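Long-range contacts in Crh-like protein 5 (Neosartorya fumigata, PDB 6IBU), which couples chitinase and transglycosylase activities to attach chitin to 1,6-beta-glucan, or to other chitin, in the fungal cell wall: residues Pro13-Leu17 against Asp65-Phe69; Leu96-Asp100 against Phe174-Met179; Thr147-Val151 against Thr162-Asn166. One frame throughout, in Å; residues are numbered along the deposited sequence.

Contact 1 of 3, residues Pro13-Leu17 against Asp65-Phe69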
ATOM      1  N   PRO A  13     -13.456  -8.543 -14.901  1.00 38.49           N
ATOM      2  CA  PRO A  13     -12.691  -9.203 -13.846  1.00 35.67           C
ATOM      3  C   PRO A  13     -11.310  -8.610 -13.545  1.00 35.95           C
ATOM      4  O   PRO A  13     -10.675  -8.161 -14.463  1.00 35.96           O
ATOM      5  CB  PRO A  13     -12.432 -10.612 -14.396  1.00 35.45           C
ATOM      6  CG  PRO A  13     -13.560 -10.852 -15.369  1.00 36.32           C
ATOM      7  CD  PRO A  13     -13.941  -9.495 -15.913  1.00 38.80           C
ATOM      8  N   ASN A  14     -10.867  -8.674 -12.281  1.00 33.57           N
ATOM      9  CA  ASN A  14      -9.480  -8.339 -11.878  1.00 30.97           C
ATOM     10  C   ASN A  14      -8.580  -9.492 -12.318  1.00 28.60           C
ATOM     11  O   ASN A  14      -8.951 -10.628 -12.070  1.00 25.25           O
ATOM     12  CB  ASN A  14      -9.336  -8.143 -10.365  1.00 31.41           C
ATOM     13  CG  ASN A  14     -10.121  -6.973  -9.805  1.00 30.57           C
ATOM     14  OD1 ASN A  14     -10.726  -7.091  -8.740  1.00 30.75           O
ATOM     15  ND2 ASN A  14     -10.088  -5.832 -10.471  1.00 28.84           N
ATOM     16  N   LYS A  15      -7.451  -9.201 -12.962  1.00 29.50           N
ATOM     17  CA  LYS A  15      -6.395 -10.207 -13.216  1.00 29.61           C
ATOM     18  C   LYS A  15      -5.916 -10.730 -11.864  1.00 27.24           C
ATOM     19  O   LYS A  15      -5.638  -9.904 -10.976  1.00 24.91           O
ATOM     20  CB  LYS A  15      -5.241  -9.588 -13.995  1.00 34.67           C
ATOM     21  CG  LYS A  15      -4.083 -10.531 -14.274  1.00 41.72           C
ATOM     22  CD  LYS A  15      -3.089  -9.937 -15.272  1.00 47.00           C
ATOM     23  CE  LYS A  15      -2.062 -10.934 -15.775  1.00 49.88           C
ATOM     24  NZ  LYS A  15      -2.603 -11.788 -16.862  1.00 54.49           N
ATOM     25  N   GLY A  16      -5.814 -12.049 -11.731  1.00 25.54           N
ATOM     26  CA  GLY A  16      -5.488 -12.721 -10.465  1.00 24.43           C
ATOM     27  C   GLY A  16      -4.040 -13.158 -10.427  1.00 24.28           C
ATOM     28  O   GLY A  16      -3.461 -13.369 -11.487  1.00 27.54           O
ATOM     29  N   LEU A  17      -3.471 -13.274  -9.236  1.00 23.38           N
ATOM     30  CA  LEU A  17      -2.188 -13.966  -9.034  1.00 23.85           C
ATOM     31  C   LEU A  17      -2.524 -15.460  -8.970  1.00 27.03           C
ATOM     32  O   LEU A  17      -3.070 -15.918  -7.933  1.00 24.49           O
ATOM     33  CB  LEU A  17      -1.559 -13.443  -7.745  1.00 23.22           C
ATOM     34  CG  LEU A  17      -0.333 -14.189  -7.256  1.00 23.41           C
ATOM     35  CD1 LEU A  17       0.775 -14.104  -8.285  1.00 25.04           C
ATOM     36  CD2 LEU A  17       0.145 -13.631  -5.937  1.00 22.88           C
ATOM     37  N   ASP A  65       0.500  -6.054 -11.419  1.00 20.91           N
ATOM     38  CA  ASP A  65      -0.445  -6.344 -12.529  1.00 23.89           C
ATOM     39  C   ASP A  65      -1.617  -7.152 -11.968  1.00 23.34           C
ATOM     40  O   ASP A  65      -2.744  -6.910 -12.385  1.00 25.77           O
ATOM     41  CB  ASP A  65       0.225  -7.141 -13.651  1.00 26.45           C
ATOM     42  CG  ASP A  65       1.202  -6.359 -14.500  1.00 29.58           C
ATOM     43  OD1 ASP A  65       1.187  -5.099 -14.448  1.00 32.91           O
ATOM     44  OD2 ASP A  65       1.989  -7.022 -15.198  1.00 33.33           O
ATOM     45  N   PHE A  66      -1.347  -8.015 -10.995  1.00 21.94           N
ATOM     46  CA  PHE A  66      -2.305  -8.977 -10.409  1.00 21.78           C
ATOM     47  C   PHE A  66      -2.913  -8.420  -9.124  1.00 21.11           C
ATOM     48  O   PHE A  66      -2.359  -7.486  -8.510  1.00 19.76           O
ATOM     49  CB  PHE A  66      -1.598 -10.294 -10.089  1.00 22.11           C
ATOM     50  CG  PHE A  66      -0.343 -10.104  -9.277  1.00 22.78           C
ATOM     51  CD1 PHE A  66      -0.394 -10.018  -7.897  1.00 23.30           C
ATOM     52  CD2 PHE A  66       0.892  -9.983  -9.897  1.00 24.08           C
ATOM     53  CE1 PHE A  66       0.760  -9.868  -7.149  1.00 24.43           C
ATOM     54  CE2 PHE A  66       2.048  -9.813  -9.148  1.00 24.88           C
ATOM     55  CZ  PHE A  66       1.983  -9.768  -7.775  1.00 25.27           C
ATOM     56  N   TYR A  67      -4.044  -9.017  -8.745  1.00 19.99           N
ATOM     57  CA  TYR A  67      -4.737  -8.854  -7.449  1.00 20.70           C
ATOM     58  C   TYR A  67      -4.613 -10.181  -6.713  1.00 19.30           C
ATOM     59  O   TYR A  67      -4.542 -11.200  -7.377  1.00 19.61           O
ATOM     60  CB  TYR A  67      -6.220  -8.532  -7.625  1.00 21.98           C
ATOM     61  CG  TYR A  67      -6.496  -7.189  -8.233  1.00 23.74           C
ATOM     62  CD1 TYR A  67      -6.193  -6.939  -9.563  1.00 25.57           C
ATOM     63  CD2 TYR A  67      -7.109  -6.181  -7.505  1.00 25.16           C
ATOM     64  CE1 TYR A  67      -6.457  -5.710 -10.145  1.00 24.53           C
ATOM     65  CE2 TYR A  67      -7.374  -4.944  -8.079  1.00 25.76           C
ATOM     66  CZ  TYR A  67      -7.049  -4.711  -9.402  1.00 23.64           C
ATOM     67  OH  TYR A  67      -7.313  -3.502  -9.962  1.00 24.78           O
ATOM     68  N   PHE A  68      -4.566 -10.150  -5.392  1.00 18.46           N
ATOM     69  CA  PHE A  68      -4.639 -11.355  -4.538  1.00 17.97           C
ATOM     70  C   PHE A  68      -5.841 -11.184  -3.608  1.00 17.90           C
ATOM     71  O   PHE A  68      -6.278 -10.054  -3.382  1.00 17.17           O
ATOM     72  CB  PHE A  68      -3.291 -11.599  -3.870  1.00 17.86           C
ATOM     73  CG  PHE A  68      -2.914 -10.662  -2.759  1.00 17.88           C
ATOM     74  CD1 PHE A  68      -2.452  -9.393  -3.030  1.00 17.82           C
ATOM     75  CD2 PHE A  68      -2.915 -11.104  -1.447  1.00 18.05           C
ATOM     76  CE1 PHE A  68      -2.085  -8.552  -1.993  1.00 18.66           C
ATOM     77  CE2 PHE A  68      -2.558 -10.257  -0.418  1.00 18.19           C
ATOM     78  CZ  PHE A  68      -2.132  -8.988  -0.689  1.00 18.09           C
ATOM     79  N   PHE A  69      -6.406 -12.301  -3.162  1.00 18.58           N
ATOM     80  CA  PHE A  69      -7.672 -12.350  -2.402  1.00 17.58           C
ATOM     81  C   PHE A  69      -7.402 -13.053  -1.089  1.00 17.35           C
ATOM     82  O   PHE A  69      -7.479 -14.297  -1.048  1.00 20.84           O
ATOM     83  CB  PHE A  69      -8.744 -13.067  -3.208  1.00 19.06           C
ATOM     84  CG  PHE A  69     -10.138 -12.985  -2.639  1.00 18.82           C
ATOM     85  CD1 PHE A  69     -10.548 -11.880  -1.916  1.00 18.79           C
ATOM     86  CD2 PHE A  69     -11.043 -14.004  -2.870  1.00 18.51           C
ATOM     87  CE1 PHE A  69     -11.840 -11.795  -1.431  1.00 20.39           C
ATOM     88  CE2 PHE A  69     -12.341 -13.916  -2.392  1.00 19.87           C
ATOM     89  CZ  PHE A  69     -12.732 -12.810  -1.679  1.00 20.13           C
TER
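Y67 offers one face of its ring to the side-chain amide of N14, while L17 lies over the ring of F66. Between these two pairs the backbones meet in a single beta bridge, G16 with Y67. This is where the N-terminal segment comes down on the GH16 beta sandwich: residues 65-69 form the link from strand 61-64 to strand 71-78. The two segments run 78° apart, a crossing rather than a continuing strand pair. The bridge uses both polar backbone atoms of Y67: its N donates to K15 O (2.9 Å), and its O accepts from L17 N (3.0 Å).

The N14 amide stacks on the Y67 ring with their planes 14° apart, N14 CG sitting 3.6 Å above the ring plane over its centre. N14 CB follows as a CH-pi contact, 3.7 Å from the Y67 ring centroid. N14 ND2 hydrogen-bonds to D94 OD2 and Y67 OH to D94 OD1, so one carboxylate holds the polar ends of both the amide and the ring. P178 also touches this ring, and the Y67 side chain is about 8 Å from that of the chitin-binding R182.

On the far side of the bridge L17 and F66 run alongside each other in a common direction. F66 has CG wedged between the backbone N and the carbonyl carbon (chi1 51°), which turns one face of the ring to L17. Methyl CD1 of L17 is 4.2 Å from the F66 ring centroid, almost on the ring normal, and both side chains rest on I221 of strand 212-223.

K15 O does more than accept one N-H: F66 CA approaches it at 3.5 Å in a CA-H...O contact, and Y67 CD1 brings the edge of its ring to 3.3 Å from the same K15 O.

Contact 2 of 3, residues Leu96-Asp100 against Phe174-Met179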
ATOM      1  N   LEU A  96     -12.270   0.179  -3.502  1.00 24.17           N
ATOM      2  CA  LEU A  96     -11.541   1.102  -2.596  1.00 22.87           C
ATOM      3  C   LEU A  96     -11.558   0.548  -1.167  1.00 20.63           C
ATOM      4  O   LEU A  96     -11.440   1.332  -0.268  1.00 19.09           O
ATOM      5  CB  LEU A  96     -12.140   2.507  -2.679  1.00 24.29           C
ATOM      6  CG  LEU A  96     -12.023   3.108  -4.072  1.00 29.44           C
ATOM      7  CD1 LEU A  96     -12.591   4.528  -4.100  1.00 29.86           C
ATOM      8  CD2 LEU A  96     -10.549   3.095  -4.513  1.00 30.33           C
ATOM      9  N   ASP A  97     -11.656  -0.767  -0.977  1.00 19.26           N
ATOM     10  CA  ASP A  97     -11.130  -1.397   0.251  1.00 19.38           C
ATOM     11  C   ASP A  97      -9.628  -1.124   0.240  1.00 20.22           C
ATOM     12  O   ASP A  97      -9.030  -1.043  -0.837  1.00 18.17           O
ATOM     13  CB  ASP A  97     -11.384  -2.895   0.316  1.00 19.75           C
ATOM     14  CG  ASP A  97     -12.812  -3.276   0.695  1.00 21.12           C
ATOM     15  OD1 ASP A  97     -13.530  -2.425   1.257  1.00 18.75           O
ATOM     16  OD2 ASP A  97     -13.197  -4.437   0.404  1.00 21.45           O
ATOM     17  N   GLU A  98      -9.029  -0.942   1.401  1.00 20.28           N
ATOM     18  CA  GLU A  98      -7.645  -0.478   1.406  1.00 21.20           C
ATOM     19  C   GLU A  98      -6.996  -0.719   2.753  1.00 19.85           C
ATOM     20  O   GLU A  98      -7.629  -0.489   3.751  1.00 19.29           O
ATOM     21  CB  GLU A  98      -7.641   1.003   1.086  1.00 24.59           C
ATOM     22  CG  GLU A  98      -6.378   1.429   0.404  1.00 28.29           C
ATOM     23  CD  GLU A  98      -5.586   2.434   1.212  1.00 34.30           C
ATOM     24  OE1 GLU A  98      -5.252   3.506   0.647  1.00 35.88           O
ATOM     25  OE2 GLU A  98      -5.322   2.171   2.415  1.00 40.23           O
ATOM     26  N   VAL A  99      -5.740  -1.135   2.721  1.00 18.50           N
ATOM     27  CA  VAL A  99      -4.859  -1.296   3.900  1.00 17.61           C
ATOM     28  C   VAL A  99      -3.528  -0.667   3.509  1.00 16.85           C
ATOM     29  O   VAL A  99      -3.044  -0.955   2.396  1.00 14.94           O
ATOM     30  CB  VAL A  99      -4.698  -2.779   4.270  1.00 17.70           C
ATOM     31  CG1 VAL A  99      -3.712  -2.952   5.401  1.00 18.53           C
ATOM     32  CG2 VAL A  99      -6.038  -3.407   4.609  1.00 17.85           C
ATOM     33  N   ASP A 100      -2.940   0.140   4.378  1.00 16.73           N
ATOM     34  CA  ASP A 100      -1.683   0.804   3.998  1.00 17.45           C
ATOM     35  C   ASP A 100      -0.780   1.063   5.200  1.00 16.53           C
ATOM     36  O   ASP A 100      -1.236   1.003   6.378  1.00 14.72           O
ATOM     37  CB  ASP A 100      -1.940   2.066   3.181  1.00 20.36           C
ATOM     38  CG  ASP A 100      -2.535   3.207   3.960  1.00 23.33           C
ATOM     39  OD1 ASP A 100      -1.811   3.790   4.774  1.00 28.77           O
ATOM     40  OD2 ASP A 100      -3.724   3.549   3.709  1.00 29.91           O
ATOM     41  N   PHE A 174     -14.720  -3.720   6.548  1.00 17.50           N
ATOM     42  CA  PHE A 174     -13.533  -4.608   6.580  1.00 16.17           C
ATOM     43  C   PHE A 174     -13.010  -4.795   5.162  1.00 17.03           C
ATOM     44  O   PHE A 174     -13.783  -5.139   4.276  1.00 17.45           O
ATOM     45  CB  PHE A 174     -13.886  -5.954   7.212  1.00 15.49           C
ATOM     46  CG  PHE A 174     -12.686  -6.784   7.549  1.00 14.90           C
ATOM     47  CD1 PHE A 174     -11.907  -6.486   8.645  1.00 14.93           C
ATOM     48  CD2 PHE A 174     -12.315  -7.839   6.734  1.00 15.10           C
ATOM     49  CE1 PHE A 174     -10.786  -7.247   8.936  1.00 16.12           C
ATOM     50  CE2 PHE A 174     -11.214  -8.619   7.042  1.00 14.59           C
ATOM     51  CZ  PHE A 174     -10.448  -8.319   8.138  1.00 15.09           C
ATOM     52  N   PRO A 175     -11.709  -4.555   4.881  1.00 17.24           N
ATOM     53  CA  PRO A 175     -11.156  -4.804   3.547  1.00 17.21           C
ATOM     54  C   PRO A 175     -11.318  -6.284   3.186  1.00 17.10           C
ATOM     55  O   PRO A 175     -10.860  -7.085   3.928  1.00 16.17           O
ATOM     56  CB  PRO A 175      -9.683  -4.426   3.680  1.00 17.17           C
ATOM     57  CG  PRO A 175      -9.671  -3.447   4.829  1.00 17.91           C
ATOM     58  CD  PRO A 175     -10.725  -3.966   5.789  1.00 18.15           C
ATOM     59  N   GLN A 176     -12.042  -6.613   2.119  1.00 16.94           N
ATOM     60  CA  GLN A 176     -12.410  -8.024   1.864  1.00 17.35           C
ATOM     61  C   GLN A 176     -12.666  -8.256   0.385  1.00 17.95           C
ATOM     62  O   GLN A 176     -13.388  -9.190   0.068  1.00 19.26           O
ATOM     63  CB  GLN A 176     -13.652  -8.418   2.661  1.00 16.56           C
ATOM     64  CG  GLN A 176     -14.882  -7.583   2.334  1.00 16.60           C
ATOM     65  CD  GLN A 176     -16.003  -7.908   3.296  1.00 16.01           C
ATOM     66  OE1 GLN A 176     -16.692  -8.922   3.158  1.00 16.18           O
ATOM     67  NE2 GLN A 176     -16.196  -7.053   4.284  1.00 14.55           N
ATOM     68  N   THR A 177     -12.084  -7.447  -0.483  1.00 17.78           N
ATOM     69  CA  THR A 177     -12.172  -7.649  -1.943  1.00 16.89           C
ATOM     70  C   THR A 177     -10.749  -7.789  -2.458  1.00 16.43           C
ATOM     71  O   THR A 177      -9.820  -7.418  -1.764  1.00 14.53           O
ATOM     72  CB  THR A 177     -12.948  -6.507  -2.585  1.00 17.24           C
ATOM     73  OG1 THR A 177     -12.348  -5.273  -2.198  1.00 16.70           O
ATOM     74  CG2 THR A 177     -14.405  -6.514  -2.192  1.00 18.30           C
ATOM     75  N   PRO A 178     -10.552  -8.334  -3.673  1.00 17.49           N
ATOM     76  CA  PRO A 178      -9.211  -8.629  -4.158  1.00 17.25           C
ATOM     77  C   PRO A 178      -8.459  -7.300  -4.264  1.00 16.88           C
ATOM     78  O   PRO A 178      -9.005  -6.333  -4.761  1.00 15.32           O
ATOM     79  CB  PRO A 178      -9.411  -9.251  -5.545  1.00 17.95           C
ATOM     80  CG  PRO A 178     -10.914  -9.570  -5.605  1.00 18.67           C
ATOM     81  CD  PRO A 178     -11.595  -8.601  -4.672  1.00 17.51           C
ATOM     82  N   MET A 179      -7.214  -7.302  -3.826  1.00 17.06           N
ATOM     83  CA  MET A 179      -6.428  -6.064  -3.736  1.00 18.53           C
ATOM     84  C   MET A 179      -5.123  -6.221  -4.491  1.00 18.60           C
ATOM     85  O   MET A 179      -4.608  -7.318  -4.565  1.00 17.43           O
ATOM     86  CB  MET A 179      -6.141  -5.708  -2.276  1.00 18.76           C
ATOM     87  CG  MET A 179      -7.366  -5.162  -1.596  1.00 19.77           C
ATOM     88  SD  MET A 179      -7.052  -4.399  -0.011  1.00 19.80           S
ATOM     89  CE  MET A 179      -6.508  -5.803   0.950  1.00 19.24           C
TER
HETATM   90  O   HOH W   1     -15.126  -3.084   3.329  1.00 19.65           O
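D97, just before strand 98-105, reaches into the 174-179 loop, immediately ahead of the E-x-D-x-E signature of GH16 enzymes, which here holds E98, probably the nucleophile, and E102, the probable proton donor.

The polar part centres on the D97 carboxylate. Q176 N points at D97 OD2 over 3.0 Å, with an almost straight N-H (171°), but meets it from above the carboxylate plane, 60° out of it. The other oxygen is held too: D97 OD1 is hydrogen-bonded to K118 N, and a water lies between D97 OD1 (2.7 Å) and F174 O (2.6 Å). On the loop side, Q176 NE2 donates back to F174 O, while Q176 OE1 takes W239 N.

The apolar part lies beside this. V99 and P175 cross at about a right angle. M179 directs its side chain toward residues 96-100, with SD 4.0 Å from D97 O. E98, by contrast, has its CB directed away from the loop.

The tightest apolar touch is a single methyl on a ring carbon: V99 CG2 sits 3.6 Å from P175 CG.

Contact 3 of 3, residues Thr147-Val151 against Thr162-Asn166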
ATOM      1  N   THR A 147      -6.900 -11.760   6.488  1.00 18.30           N
ATOM      2  CA  THR A 147      -7.848 -12.894   6.491  1.00 19.38           C
ATOM      3  C   THR A 147      -9.245 -12.320   6.607  1.00 20.72           C
ATOM      4  O   THR A 147      -9.361 -11.123   6.862  1.00 20.28           O
ATOM      5  CB  THR A 147      -7.517 -13.876   7.621  1.00 18.79           C
ATOM      6  OG1 THR A 147      -7.830 -13.345   8.904  1.00 17.48           O
ATOM      7  CG2 THR A 147      -6.056 -14.253   7.627  1.00 18.90           C
ATOM      8  N   LYS A 148     -10.255 -13.165   6.437  1.00 25.43           N
ATOM      9  CA  LYS A 148     -11.672 -12.748   6.561  1.00 29.24           C
ATOM     10  C   LYS A 148     -11.955 -12.427   8.039  1.00 29.32           C
ATOM     11  O   LYS A 148     -12.929 -11.732   8.296  1.00 29.75           O
ATOM     12  CB  LYS A 148     -12.623 -13.759   5.905  1.00 31.80           C
ATOM     13  CG  LYS A 148     -12.306 -15.236   6.091  1.00 36.15           C
ATOM     14  CD  LYS A 148     -13.165 -16.160   5.240  1.00 37.84           C
ATOM     15  CE  LYS A 148     -12.875 -16.028   3.757  1.00 39.66           C
ATOM     16  NZ  LYS A 148     -12.744 -17.349   3.090  1.00 39.10           N
ATOM     17  N   ASP A 149     -11.094 -12.836   8.967  1.00 28.99           N
ATOM     18  CA  ASP A 149     -11.300 -12.560  10.411  1.00 30.18           C
ATOM     19  C   ASP A 149     -10.598 -11.263  10.845  1.00 26.06           C
ATOM     20  O   ASP A 149     -11.087 -10.649  11.774  1.00 23.56           O
ATOM     21  CB  ASP A 149     -10.831 -13.731  11.272  1.00 35.50           C
ATOM     22  CG  ASP A 149     -11.729 -14.960  11.202  1.00 43.06           C
ATOM     23  OD1 ASP A 149     -12.948 -14.818  10.851  1.00 40.66           O
ATOM     24  OD2 ASP A 149     -11.217 -16.064  11.550  1.00 50.87           O
ATOM     25  N   ALA A 150      -9.470 -10.884  10.243  1.00 21.37           N
ATOM     26  CA  ALA A 150      -8.607  -9.806  10.771  1.00 20.12           C
ATOM     27  C   ALA A 150      -7.547  -9.377   9.760  1.00 19.18           C
ATOM     28  O   ALA A 150      -7.018 -10.212   9.021  1.00 18.81           O
ATOM     29  CB  ALA A 150      -7.927 -10.252  12.035  1.00 20.91           C
ATOM     30  N   VAL A 151      -7.225  -8.094   9.790  1.00 17.67           N
ATOM     31  CA  VAL A 151      -5.998  -7.527   9.185  1.00 16.85           C
ATOM     32  C   VAL A 151      -4.980  -7.317  10.305  1.00 15.45           C
ATOM     33  O   VAL A 151      -5.301  -6.673  11.300  1.00 14.02           O
ATOM     34  CB  VAL A 151      -6.310  -6.213   8.462  1.00 17.25           C
ATOM     35  CG1 VAL A 151      -5.032  -5.484   8.070  1.00 17.84           C
ATOM     36  CG2 VAL A 151      -7.197  -6.474   7.258  1.00 17.61           C
ATOM     37  N   THR A 162      -3.873  -4.906  15.084  1.00 15.26           N
ATOM     38  CA  THR A 162      -4.878  -5.870  14.583  1.00 16.04           C
ATOM     39  C   THR A 162      -6.220  -5.166  14.400  1.00 15.60           C
ATOM     40  O   THR A 162      -6.722  -4.579  15.359  1.00 15.49           O
ATOM     41  CB  THR A 162      -5.041  -7.054  15.541  1.00 17.27           C
ATOM     42  OG1 THR A 162      -3.801  -7.761  15.641  1.00 17.98           O
ATOM     43  CG2 THR A 162      -6.117  -7.995  15.055  1.00 18.22           C
ATOM     44  N   LEU A 163      -6.779  -5.254  13.202  1.00 16.12           N
ATOM     45  CA  LEU A 163      -8.167  -4.845  12.903  1.00 15.90           C
ATOM     46  C   LEU A 163      -8.999  -6.124  12.760  1.00 15.68           C
ATOM     47  O   LEU A 163      -8.763  -6.869  11.829  1.00 13.59           O
ATOM     48  CB  LEU A 163      -8.178  -4.009  11.624  1.00 16.02           C
ATOM     49  CG  LEU A 163      -9.565  -3.768  11.050  1.00 16.52           C
ATOM     50  CD1 LEU A 163     -10.325  -2.835  11.970  1.00 16.65           C
ATOM     51  CD2 LEU A 163      -9.477  -3.252   9.626  1.00 17.11           C
ATOM     52  N   THR A 164      -9.903  -6.386  13.693  1.00 16.78           N
ATOM     53  CA  THR A 164     -10.823  -7.548  13.612  1.00 18.91           C
ATOM     54  C   THR A 164     -12.004  -7.129  12.739  1.00 21.02           C
ATOM     55  O   THR A 164     -12.304  -5.925  12.635  1.00 22.99           O
ATOM     56  CB  THR A 164     -11.243  -8.059  14.994  1.00 18.35           C
ATOM     57  OG1 THR A 164     -12.154  -7.105  15.546  1.00 19.64           O
ATOM     58  CG2 THR A 164     -10.060  -8.250  15.912  1.00 18.54           C
ATOM     59  N   TYR A 165     -12.614  -8.098  12.090  1.00 23.96           N
ATOM     60  CA  TYR A 165     -13.750  -7.902  11.163  1.00 25.78           C
ATOM     61  C   TYR A 165     -14.838  -7.094  11.871  1.00 26.49           C
ATOM     62  O   TYR A 165     -15.342  -6.155  11.255  1.00 26.91           O
ATOM     63  CB  TYR A 165     -14.181  -9.275  10.657  1.00 28.15           C
ATOM     64  CG  TYR A 165     -15.315  -9.256   9.676  1.00 29.32           C
ATOM     65  CD1 TYR A 165     -16.625  -9.244  10.112  1.00 31.78           C
ATOM     66  CD2 TYR A 165     -15.074  -9.295   8.314  1.00 31.35           C
ATOM     67  CE1 TYR A 165     -17.679  -9.232   9.214  1.00 35.13           C
ATOM     68  CE2 TYR A 165     -16.118  -9.299   7.400  1.00 33.93           C
ATOM     69  CZ  TYR A 165     -17.424  -9.235   7.854  1.00 35.01           C
ATOM     70  OH  TYR A 165     -18.461  -9.235   6.976  1.00 37.67           O
ATOM     71  N   ASN A 166     -15.160  -7.424  13.124  1.00 29.86           N
ATOM     72  CA  ASN A 166     -16.196  -6.719  13.928  1.00 31.82           C
ATOM     73  C   ASN A 166     -15.774  -5.269  14.195  1.00 31.38           C
ATOM     74  O   ASN A 166     -16.684  -4.414  14.231  1.00 32.16           O
ATOM     75  CB  ASN A 166     -16.513  -7.411  15.258  1.00 35.88           C
ATOM     76  CG  ASN A 166     -17.201  -6.474  16.238  1.00 40.30           C
ATOM     77  OD1 ASN A 166     -16.544  -5.868  17.086  1.00 48.63           O
ATOM     78  ND2 ASN A 166     -18.502  -6.289  16.092  1.00 36.97           N
TER
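V151 and L163 face each other as a hydrogen-bonded antiparallel pair, their side chains on the same face of the sheet with V151 CB and L163 CB 4.3 Å apart. They sit at the open end of the hairpin formed by strands 150-155 and 158-164, in one of the two large sheets of the GH16 sandwich. V151 also touches I144, W146 and F174, and L163 touches W153 and A168, which places this pair on the buried face.

The next pair, A150 and T164, is non-hydrogen-bonded and turns its side chains to the other face. The small A150 CB packs most closely not on a side chain but on L163 O, at 3.5 Å, with the T162 CG2 methyl alongside.

Beyond T164, Y165 adds its ring to the contact. Its CG is anti to the backbone N (chi1 -179°), which carries the ring to the K148 carbonyl, and CD2 comes to 3.2 Å from K148 O in an oblique approach. The ring also meets F174. The K148 side chain extends off to W239, in a cation-pi contact.

In the backbone, L163 N donates to V151 O (2.8 Å), and V151 N returns to L163 O at 2.8 Å. At the mouth Y165 N reaches D149 O (3.0 Å) from above the carbonyl plane. A150 O accepts from both T147 N and T147 OG1, bonds that shape residues 147-150 themselves. The two segments are therefore joined by the two cross-strand hydrogen bonds of the V151-L163 pair and, at the mouth, by the Y165 N to D149 O bond and the Y165 ring at K148 O.

How the contacts relate
From the N terminus, contact 1 closes the first loop, bringing the short strand 14-15 and its small sheet onto the link at 65-69, which passes from one large sheet to the other. Contact 2 opens only after that, so the two are in series; its 96-100 and 174-179 segments close a long excursion, and contact 3 is nested inside it as the hairpin 150-155/158-164. Contacts 1 and 2 join where F68 O meets M179 N, a probable hydrogen bond at 2.9 Å. The F174 ring links contact 2 to contact 3, packing against T147, A150, L163 and Y165. Contacts 1 and 3 do not touch.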